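D-isomer specific 2-hydroxyacid dehydrogenase family protein (Aeromonas salmonicida subsp. salmonicida, PDB 3HG7) probably catalyses NAD-dependent oxidation or reduction of a D-2-hydroxyacid or the matching 2-oxoacid. Local coordinates at residues Gln5-Gln13 / Glu47-Ala58; Glu218-Val229 / Gly247-Val256. The protein carries 1 engineered substitution. All blocks are in the same frame, centred on the assembly; numbering follows the deposited sequence. Where two conformers were deposited one is given.

Contact 1 (Gln5-Gln13 / Glu47-Ala58)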
loop_
_atom_site.group_PDB
_atom_site.type_symbol
_atom_site.label_atom_id
_atom_site.label_comp_id
_atom_site.label_asym_id
_atom_site.label_seq_id
_atom_site.Cartn_x
_atom_site.Cartn_y
_atom_site.Cartn_z
ATOM N N GLN A 5 17.886 -30.007 7.561
ATOM C CA GLN A 5 16.489 -30.217 8.106
ATOM C C GLN A 5 15.294 -29.608 7.361
ATOM O O GLN A 5 14.519 -30.363 6.765
ATOM C CB GLN A 5 16.309 -30.030 9.623
ATOM C CG GLN A 5 15.090 -30.851 10.155
ATOM C CD GLN A 5 14.140 -30.103 11.116
ATOM O OE1 GLN A 5 13.336 -30.722 11.838
ATOM N NE2 GLN A 5 14.233 -28.794 11.138
ATOM N N ARG A 6 15.087 -28.293 7.459
ATOM C CA ARG A 6 14.226 -27.619 6.493
ATOM C C ARG A 6 15.070 -26.741 5.592
ATOM O O ARG A 6 16.187 -26.356 5.954
ATOM C CB ARG A 6 13.143 -26.760 7.160
ATOM C CG ARG A 6 12.014 -27.581 7.820
ATOM C CD ARG A 6 10.962 -26.647 8.385
ATOM N NE ARG A 6 9.936 -27.349 9.172
ATOM C CZ ARG A 6 10.001 -27.563 10.482
ATOM N NH1 ARG A 6 8.985 -28.146 11.112
ATOM N NH2 ARG A 6 11.068 -27.193 11.174
ATOM N N THR A 7 14.509 -26.422 4.430
ATOM C CA THR A 7 15.143 -25.540 3.444
ATOM C C THR A 7 14.261 -24.325 3.190
ATOM O O THR A 7 13.071 -24.481 2.963
ATOM C CB THR A 7 15.364 -26.298 2.135
ATOM O OG1 THR A 7 16.335 -27.344 2.351
ATOM C CG2 THR A 7 15.913 -25.348 1.016
ATOM N N LEU A 8 14.856 -23.143 3.277
ATOM C CA LEU A 8 14.214 -21.881 2.917
ATOM C C LEU A 8 14.800 -21.472 1.563
ATOM O O LEU A 8 16.017 -21.509 1.388
ATOM C CB LEU A 8 14.562 -20.798 3.925
ATOM C CG LEU A 8 14.297 -19.329 3.518
ATOM C CD1 LEU A 8 12.797 -19.072 3.266
ATOM C CD2 LEU A 8 14.812 -18.411 4.611
ATOM N N LEU A 9 13.940 -21.083 0.626
ATOM C CA LEU A 9 14.424 -20.493 -0.630
ATOM C C LEU A 9 14.072 -19.008 -0.661
ATOM O O LEU A 9 12.914 -18.671 -0.459
ATOM C CB LEU A 9 13.829 -21.201 -1.856
ATOM C CG LEU A 9 14.246 -20.626 -3.241
ATOM C CD1 LEU A 9 15.754 -20.742 -3.446
ATOM C CD2 LEU A 9 13.534 -21.415 -4.365
ATOM N N LEU A 10 15.069 -18.153 -0.971
ATOM C CA LEU A 10 14.886 -16.699 -1.084
ATOM C C LEU A 10 14.749 -16.372 -2.565
ATOM O O LEU A 10 15.631 -16.715 -3.344
ATOM C CB LEU A 10 16.115 -15.970 -0.528
ATOM C CG LEU A 10 16.360 -16.221 0.970
ATOM C CD1 LEU A 10 17.617 -15.538 1.386
ATOM C CD2 LEU A 10 15.172 -15.646 1.755
ATOM N N LEU A 11 13.610 -15.794 -2.930
ATOM C CA LEU A 11 13.282 -15.448 -4.311
ATOM C C LEU A 11 12.737 -13.992 -4.309
ATOM O O LEU A 11 11.563 -13.712 -4.687
ATOM C CB LEU A 11 12.256 -16.431 -4.840
ATOM C CG LEU A 11 11.718 -16.326 -6.253
ATOM C CD1 LEU A 11 12.845 -16.481 -7.253
ATOM C CD2 LEU A 11 10.696 -17.439 -6.432
ATOM N N SER A 12 13.618 -13.081 -3.880
ATOM C CA SER A 12 13.304 -11.661 -3.727
ATOM C C SER A 12 14.326 -10.750 -4.425
ATOM O O SER A 12 15.500 -11.076 -4.496
ATOM C CB SER A 12 13.286 -11.288 -2.246
ATOM O OG SER A 12 13.100 -9.885 -2.092
ATOM N N GLN A 13 13.871 -9.575 -4.869
ATOM C CA GLN A 13 14.812 -8.599 -5.441
ATOM C C GLN A 13 15.763 -8.139 -4.340
ATOM O O GLN A 13 16.854 -7.684 -4.622
ATOM C CB GLN A 13 14.084 -7.420 -6.082
ATOM C CG GLN A 13 13.220 -6.602 -5.153
ATOM C CD GLN A 13 12.514 -5.479 -5.904
ATOM O OE1 GLN A 13 12.831 -4.311 -5.727
ATOM N NE2 GLN A 13 11.573 -5.845 -6.786
ATOM N N GLU A 47 12.759 -28.210 -3.668
ATOM C CA GLU A 47 13.403 -28.526 -2.403
ATOM C C GLU A 47 13.021 -27.665 -1.192
ATOM O O GLU A 47 13.413 -27.990 -0.069
ATOM C CB GLU A 47 14.906 -28.516 -2.571
ATOM C CG GLU A 47 15.362 -29.683 -3.435
ATOM C CD GLU A 47 16.829 -29.623 -3.731
ATOM O OE1 GLU A 47 17.189 -29.446 -4.922
ATOM O OE2 GLU A 47 17.625 -29.718 -2.767
ATOM N N ALA A 48 12.251 -26.609 -1.421
ATOM C CA ALA A 48 11.977 -25.611 -0.368
ATOM C C ALA A 48 10.761 -25.988 0.459
ATOM O O ALA A 48 9.643 -26.126 -0.073
ATOM C CB ALA A 48 11.769 -24.250 -0.992
ATOM N N HIS A 49 10.977 -26.159 1.756
ATOM C CA HIS A 49 9.855 -26.186 2.692
ATOM C C HIS A 49 9.289 -24.804 2.989
ATOM O O HIS A 49 8.100 -24.681 3.240
ATOM C CB HIS A 49 10.261 -26.868 3.990
ATOM C CG HIS A 49 10.941 -28.173 3.765
ATOM N ND1 HIS A 49 12.312 -28.274 3.681
ATOM C CD2 HIS A 49 10.452 -29.418 3.538
ATOM C CE1 HIS A 49 12.642 -29.538 3.451
ATOM N NE2 HIS A 49 11.535 -30.248 3.345
ATOM N N ILE A 50 10.143 -23.784 2.950
ATOM C CA ILE A 50 9.722 -22.414 3.270
ATOM C C ILE A 50 10.147 -21.561 2.113
ATOM O O ILE A 50 11.223 -21.764 1.581
ATOM C CB ILE A 50 10.408 -21.889 4.568
ATOM C CG1 ILE A 50 10.101 -22.864 5.733
ATOM C CG2 ILE A 50 9.849 -20.486 4.950
ATOM C CD1 ILE A 50 10.736 -22.450 7.035
ATOM N N LEU A 51 9.320 -20.594 1.728
ATOM C CA LEU A 51 9.715 -19.670 0.660
ATOM C C LEU A 51 9.525 -18.215 1.147
ATOM O O LEU A 51 8.506 -17.887 1.780
ATOM C CB LEU A 51 8.826 -19.924 -0.556
ATOM C CG LEU A 51 9.093 -19.067 -1.797
ATOM C CD1 LEU A 51 10.424 -19.465 -2.436
ATOM C CD2 LEU A 51 7.939 -19.241 -2.784
ATOM N N MET A 52 10.494 -17.342 0.867
ATOM C CA MET A 52 10.251 -15.894 1.060
ATOM C C MET A 52 10.511 -15.210 -0.281
ATOM O O MET A 52 11.609 -15.355 -0.831
ATOM C CB MET A 52 11.159 -15.303 2.128
ATOM C CG MET A 52 10.936 -13.761 2.316
ATOM S SD MET A 52 10.974 -13.039 4.002
ATOM C CE MET A 52 12.661 -13.443 4.374
ATOM N N ALA A 53 9.507 -14.511 -0.800
ATOM C CA ALA A 53 9.537 -14.054 -2.209
ATOM C C ALA A 53 8.526 -12.978 -2.448
ATOM O O ALA A 53 7.602 -12.795 -1.655
ATOM C CB ALA A 53 9.211 -15.219 -3.148
ATOM N N GLU A 54 8.695 -12.261 -3.564
ATOM C CA GLU A 54 7.612 -11.406 -4.046
ATOM C C GLU A 54 6.656 -12.362 -4.722
ATOM O O GLU A 54 7.099 -13.312 -5.395
ATOM C CB GLU A 54 8.136 -10.354 -5.038
ATOM C CG GLU A 54 8.746 -9.155 -4.356
ATOM C CD GLU A 54 10.193 -9.386 -3.975
ATOM O OE1 GLU A 54 11.022 -9.495 -4.900
ATOM O OE2 GLU A 54 10.517 -9.365 -2.765
ATOM N N PRO A 55 5.336 -12.162 -4.521
ATOM C CA PRO A 55 4.331 -13.013 -5.192
ATOM C C PRO A 55 4.540 -13.215 -6.682
ATOM O O PRO A 55 4.487 -14.359 -7.136
ATOM C CB PRO A 55 3.038 -12.253 -4.949
ATOM C CG PRO A 55 3.255 -11.662 -3.601
ATOM C CD PRO A 55 4.693 -11.191 -3.626
ATOM N N ALA A 56 4.791 -12.137 -7.437
ATOM C CA ALA A 56 5.009 -12.289 -8.896
ATOM C C ALA A 56 6.211 -13.164 -9.234
ATOM O O ALA A 56 6.245 -13.788 -10.273
ATOM C CB ALA A 56 5.125 -10.947 -9.575
ATOM N N ARG A 57 7.218 -13.198 -8.379
ATOM C CA ARG A 57 8.321 -14.084 -8.683
ATOM C C ARG A 57 8.072 -15.532 -8.372
ATOM O O ARG A 57 8.552 -16.415 -9.098
ATOM C CB ARG A 57 9.618 -13.598 -8.092
ATOM C CG ARG A 57 10.253 -12.712 -9.114
ATOM C CD ARG A 57 11.523 -12.205 -8.681
ATOM N NE ARG A 57 12.543 -13.238 -8.667
ATOM C CZ ARG A 57 13.751 -12.961 -8.226
ATOM N NH1 ARG A 57 13.966 -11.710 -7.847
ATOM N NH2 ARG A 57 14.689 -13.879 -8.136
ATOM N N ALA A 58 7.316 -15.779 -7.335
ATOM C CA ALA A 58 7.000 -17.164 -6.963
ATOM C C ALA A 58 5.974 -17.792 -7.893
ATOM O O ALA A 58 6.037 -18.988 -8.173
ATOM C CB ALA A 58 6.498 -17.186 -5.538
HETATM O O HOH W 1 16.419 -11.760 -6.964
#

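Contact 2 (Glu218-Val229 / Gly247-Val256)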
loop_
_atom_site.group_PDB
_atom_site.type_symbol
_atom_site.label_atom_id
_atom_site.label_comp_id
_atom_site.label_asym_id
_atom_site.label_seq_id
_atom_site.Cartn_x
_atom_site.Cartn_y
_atom_site.Cartn_z
ATOM N N GLU A 218 -17.802 12.169 -6.917
ATOM C CA GLU A 218 -16.877 13.258 -7.222
ATOM C C GLU A 218 -17.544 14.613 -7.002
ATOM O O GLU A 218 -16.867 15.628 -6.816
ATOM C CB GLU A 218 -16.303 13.123 -8.640
ATOM C CG GLU A 218 -15.499 11.822 -8.900
ATOM C CD GLU A 218 -14.204 11.705 -8.096
ATOM O OE1 GLU A 218 -14.012 12.492 -7.142
ATOM O OE2 GLU A 218 -13.377 10.808 -8.411
ATOM N N HIS A 219 -18.876 14.620 -6.997
ATOM C CA HIS A 219 -19.618 15.785 -6.541
ATOM C C HIS A 219 -19.324 15.985 -5.057
ATOM O O HIS A 219 -20.179 15.782 -4.199
ATOM C CB HIS A 219 -21.110 15.653 -6.844
ATOM C CG HIS A 219 -21.456 15.957 -8.268
ATOM N ND1 HIS A 219 -21.637 14.975 -9.220
ATOM C CD2 HIS A 219 -21.634 17.137 -8.909
ATOM C CE1 HIS A 219 -21.922 15.536 -10.381
ATOM N NE2 HIS A 219 -21.929 16.848 -10.220
ATOM N N CYS A 220 -18.065 16.341 -4.779
ATOM C CA CYS A 220 -17.630 16.663 -3.424
ATOM C C CYS A 220 -16.310 17.441 -3.245
ATOM O O CYS A 220 -15.286 16.869 -2.853
ATOM C CB CYS A 220 -17.619 15.425 -2.542
ATOM S SG CYS A 220 -17.659 15.943 -0.858
ATOM N N LYS A 221 -16.376 18.731 -3.561
ATOM C CA LYS A 221 -15.492 19.805 -3.053
ATOM C C LYS A 221 -14.405 20.270 -4.018
ATOM O O LYS A 221 -13.554 19.477 -4.432
ATOM C CB LYS A 221 -14.926 19.537 -1.646
ATOM C CG LYS A 221 -15.201 20.694 -0.676
ATOM C CD LYS A 221 -14.320 20.695 0.569
ATOM C CE LYS A 221 -14.966 21.530 1.673
ATOM N NZ LYS A 221 -14.004 22.236 2.577
ATOM N N PRO A 222 -14.437 21.570 -4.369
ATOM C CA PRO A 222 -13.606 22.192 -5.395
ATOM C C PRO A 222 -12.101 22.016 -5.214
ATOM O O PRO A 222 -11.395 21.801 -6.194
ATOM C CB PRO A 222 -13.958 23.683 -5.267
ATOM C CG PRO A 222 -14.553 23.825 -3.880
ATOM C CD PRO A 222 -15.327 22.564 -3.742
ATOM N N GLY A 223 -11.618 22.138 -3.980
ATOM C CA GLY A 223 -10.180 22.185 -3.714
ATOM C C GLY A 223 -9.676 20.998 -2.914
ATOM O O GLY A 223 -8.590 21.047 -2.338
ATOM N N ALA A 224 -10.453 19.925 -2.889
ATOM C CA ALA A 224 -10.085 18.743 -2.129
ATOM C C ALA A 224 -8.964 18.002 -2.833
ATOM O O ALA A 224 -8.858 18.039 -4.052
ATOM C CB ALA A 224 -11.260 17.817 -1.968
ATOM N N ILE A 225 -8.149 17.332 -2.038
ATOM C CA ILE A 225 -7.030 16.564 -2.557
ATOM C C ILE A 225 -7.374 15.146 -2.177
ATOM O O ILE A 225 -7.611 14.855 -1.009
ATOM C CB ILE A 225 -5.693 16.997 -1.908
ATOM C CG1 ILE A 225 -5.422 18.472 -2.242
ATOM C CG2 ILE A 225 -4.533 16.096 -2.395
ATOM C CD1 ILE A 225 -4.373 19.158 -1.377
ATOM N N LEU A 226 -7.402 14.269 -3.164
ATOM C CA LEU A 226 -7.671 12.849 -2.939
ATOM C C LEU A 226 -6.433 12.002 -3.143
ATOM O O LEU A 226 -5.846 12.081 -4.204
ATOM C CB LEU A 226 -8.738 12.366 -3.923
ATOM C CG LEU A 226 -9.013 10.853 -3.973
ATOM C CD1 LEU A 226 -9.524 10.338 -2.633
ATOM C CD2 LEU A 226 -10.000 10.536 -5.076
ATOM N N PHE A 227 -6.074 11.192 -2.141
ATOM C CA PHE A 227 -4.994 10.184 -2.253
ATOM C C PHE A 227 -5.593 8.802 -2.390
ATOM O O PHE A 227 -6.488 8.428 -1.607
ATOM C CB PHE A 227 -4.147 10.130 -0.983
ATOM C CG PHE A 227 -3.243 11.319 -0.784
ATOM C CD1 PHE A 227 -1.879 11.186 -0.951
ATOM C CD2 PHE A 227 -3.758 12.551 -0.371
ATOM C CE1 PHE A 227 -1.023 12.287 -0.765
ATOM C CE2 PHE A 227 -2.928 13.649 -0.178
ATOM C CZ PHE A 227 -1.550 13.510 -0.360
ATOM N N ASN A 228 -5.054 8.013 -3.315
ATOM C CA ASN A 228 -5.352 6.597 -3.301
ATOM C C ASN A 228 -4.094 5.784 -3.183
ATOM O O ASN A 228 -3.271 5.764 -4.104
ATOM C CB ASN A 228 -6.110 6.136 -4.530
ATOM C CG ASN A 228 -6.604 4.670 -4.385
ATOM O OD1 ASN A 228 -6.654 4.122 -3.275
ATOM N ND2 ASN A 228 -6.943 4.050 -5.493
ATOM N N VAL A 229 -3.957 5.128 -2.040
ATOM C CA VAL A 229 -2.795 4.297 -1.769
ATOM C C VAL A 229 -3.198 2.850 -1.407
ATOM O O VAL A 229 -2.349 2.058 -0.996
ATOM C CB VAL A 229 -1.997 4.889 -0.624
ATOM C CG1 VAL A 229 -1.388 6.241 -1.025
ATOM C CG2 VAL A 229 -2.922 5.093 0.565
ATOM N N GLY A 247 -13.256 20.719 -12.452
ATOM C CA GLY A 247 -13.246 21.390 -11.151
ATOM C C GLY A 247 -14.075 20.721 -10.069
ATOM O O GLY A 247 -14.532 21.383 -9.133
ATOM N N LYS A 248 -14.265 19.412 -10.192
ATOM C CA LYS A 248 -15.039 18.652 -9.217
ATOM C C LYS A 248 -14.178 18.241 -8.023
ATOM O O LYS A 248 -14.695 17.955 -6.930
ATOM C CB LYS A 248 -15.652 17.421 -9.888
ATOM C CG LYS A 248 -17.105 17.177 -9.513
ATOM C CD LYS A 248 -18.019 18.358 -9.874
ATOM C CE LYS A 248 -18.609 18.211 -11.276
ATOM N NZ LYS A 248 -19.919 18.914 -11.405
ATOM N N LEU A 249 -12.865 18.228 -8.258
ATOM C CA LEU A 249 -11.852 17.810 -7.291
ATOM C C LEU A 249 -10.605 18.633 -7.580
ATOM O O LEU A 249 -10.340 18.971 -8.738
ATOM C CB LEU A 249 -11.549 16.312 -7.455
ATOM C CG LEU A 249 -10.656 15.634 -6.415
ATOM C CD1 LEU A 249 -11.273 15.752 -5.030
ATOM C CD2 LEU A 249 -10.404 14.183 -6.770
ATOM N N GLY A 250 -9.841 18.968 -6.540
ATOM C CA GLY A 250 -8.719 19.906 -6.714
ATOM C C GLY A 250 -7.514 19.198 -7.315
ATOM O O GLY A 250 -6.931 19.634 -8.324
ATOM N N MET A 251 -7.150 18.096 -6.684
ATOM C CA MET A 251 -5.968 17.350 -7.090
ATOM C C MET A 251 -6.177 15.898 -6.742
ATOM O O MET A 251 -6.953 15.582 -5.828
ATOM C CB MET A 251 -4.730 17.883 -6.352
ATOM C CG MET A 251 -4.209 19.274 -6.809
ATOM S SD MET A 251 -2.967 19.254 -8.133
ATOM C CE MET A 251 -2.266 17.624 -7.860
ATOM N N ALA A 252 -5.474 15.007 -7.444
ATOM C CA ALA A 252 -5.433 13.600 -7.052
ATOM C C ALA A 252 -3.970 13.114 -6.983
ATOM O O ALA A 252 -3.164 13.483 -7.831
ATOM C CB ALA A 252 -6.198 12.763 -8.029
ATOM N N VAL A 253 -3.649 12.337 -5.956
ATOM C CA VAL A 253 -2.316 11.711 -5.831
ATOM C C VAL A 253 -2.542 10.228 -5.779
ATOM O O VAL A 253 -3.120 9.722 -4.814
ATOM C CB VAL A 253 -1.586 12.154 -4.526
ATOM C CG1 VAL A 253 -0.159 11.533 -4.429
ATOM C CG2 VAL A 253 -1.508 13.676 -4.458
ATOM N N LEU A 254 -2.055 9.523 -6.796
ATOM C CA LEU A 254 -2.350 8.108 -6.912
ATOM C C LEU A 254 -1.080 7.297 -6.938
ATOM O O LEU A 254 -0.215 7.552 -7.775
ATOM C CB LEU A 254 -3.123 7.822 -8.200
ATOM C CG LEU A 254 -4.447 8.530 -8.497
ATOM C CD1 LEU A 254 -5.111 7.784 -9.633
ATOM C CD2 LEU A 254 -5.346 8.580 -7.275
ATOM N N ASP A 255 -0.976 6.342 -6.014
ATOM C CA ASP A 255 0.186 5.454 -5.947
ATOM C C ASP A 255 -0.160 4.096 -6.597
ATOM O O ASP A 255 0.719 3.322 -6.958
ATOM C CB ASP A 255 0.631 5.256 -4.493
ATOM C CG ASP A 255 1.953 4.524 -4.383
ATOM O OD1 ASP A 255 2.906 4.902 -5.121
ATOM O OD2 ASP A 255 2.015 3.534 -3.607
ATOM N N VAL A 256 -1.454 3.854 -6.783
ATOM C CA VAL A 256 -1.950 2.539 -7.253
ATOM C C VAL A 256 -2.975 2.708 -8.365
ATOM O O VAL A 256 -3.626 3.750 -8.477
ATOM C CB VAL A 256 -2.548 1.721 -6.111
ATOM C CG1 VAL A 256 -1.459 1.324 -5.131
ATOM C CG2 VAL A 256 -3.707 2.494 -5.414
HETATM O O HOH W 2 -6.180 4.808 -7.787
HETATM O O HOH W 3 0.402 1.688 -2.110
#

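Contact 1 (Gln5-Gln13 / Glu47-Ala58)
His49 holds strand 6-11 near its start and Glu54 the loop just beyond its end, while between them the strand pairs in parallel with strand 50-53 in the five-stranded sheet of the first alpha/beta domain, presumably the substrate-binding domain of this dehydrogenase family. The imidazole meets the strand in its own plane: ND1 accepts from Thr7 N at 3.0 Å, so a side chain supplies the acceptor just ahead of the regular ladder. That ladder runs from Ile50 N on Thr7 O to Leu11 N on Met52 O, the latter bond nearly straight at 175°. Leu8, Leu10, Ile50 and Met52 fill one face, with helix 15-24 against Leu8 and Met52; Leu8 CD1 reaches Ile50 CG2 at 3.7 Å. On the other face Leu9 and Leu51 lie side by side, and Leu51, its CG trans to the backbone N (chi1 -179°), brings CD1 against Leu9 CB. Small Ala53 keeps its methyl close to Leu11 CB. Leu11 then runs obliquely past Arg57, which in one of its two conformers sets the guanidinium beside Leu11 CD1. Glu54, at the N-cap position of helix 55-58, folds back at chi2 (84°), which carries its carboxylate to the loop after the strand. Thr74 also bonds OE2, so the acid ties three segments together. Both oxygens use syn lone pairs: OE2 accepts a hydrogen bond from Ser12 OG at 2.7 Å, and OE1 accepts from Gln13 N at 2.9 Å.

Contact 2 (Glu218-Val229 / Gly247-Val256)
Ala224 and Gly250 open a parallel pairing of strands 225-228 and 251-254, whose axes approach to 4.7 Å at 14°. With helix 237-245 they form a beta-alpha-beta unit of the Rossmann-type NAD-binding domain. Ala224 O accepts two backbone hydrogen bonds, from Gly250 N at 2.8 Å and from Met251 N; the ladder then alternates regularly to Asp255 N on Asn228 O, an almost straight bond (173°). Glycine suits position 250 because a CB there would run into the Gly223-Ala224 backbone.

Leu249 departs from the neighbouring strand at its CB, yet with CG trans to the backbone N (chi1 -172°) its two methyls turn back, CD1 onto Ala224 CB at 3.7 Å and CD2 onto Leu226 CB. Its branched end thus packs on the apolar side chains at the start of the strand. Lys248 lays its aliphatic CG against Glu218 O, and its bent chain brings NZ near the His219 ring. On the face carrying Ile225, Phe227, Met251 and Val253, the Phe227 ring lies alongside Val253, whose CB makes a CH-pi contact over one ring face, 4.0 Å from the centroid and displaced toward the rim. Helix 100-115 also packs here, through His110 and Tyr106.

On the opposite face, Leu254 CD2 rests on Asn228 CB. The Asn228 amide has its polar ends held by the residues that follow the strand, OD1 by Gly230 N and ND2 by Arg231 O, which fixes its rotation; water 2 also joins ND2 to Val256 O. Asp255 is anchored through Thr277, Asn280 and Ser281, and water 3 links its OD2 to Val229 O. Val256 approaches the Asn228 amide at about a right angle, its CG2 lying 3.6 Å from ND2.

In the fold
Contact 1 and contact 2 join neighbouring parallel strands in two separate sheets, one in each domain, on opposite sides of the chain's centre. Their centres are 39 Å apart and their nearest atoms about 14 Å, so they do not touch. The chain completes contact 1 before contact 2 opens. Late helix 286-301 returns to the first domain, where Phe293 and Tyr297 meet Ile50, whereas helix 100-115 packs on some side chains of contact 2, with Met103 on Val229 and Tyr106 on Asp255. In relatives the active site lies in the cleft between the domains. A glycerol, probably from crystallisation, lies about 5 Å from the side chain of Val256, at the C-terminal end of contact 2.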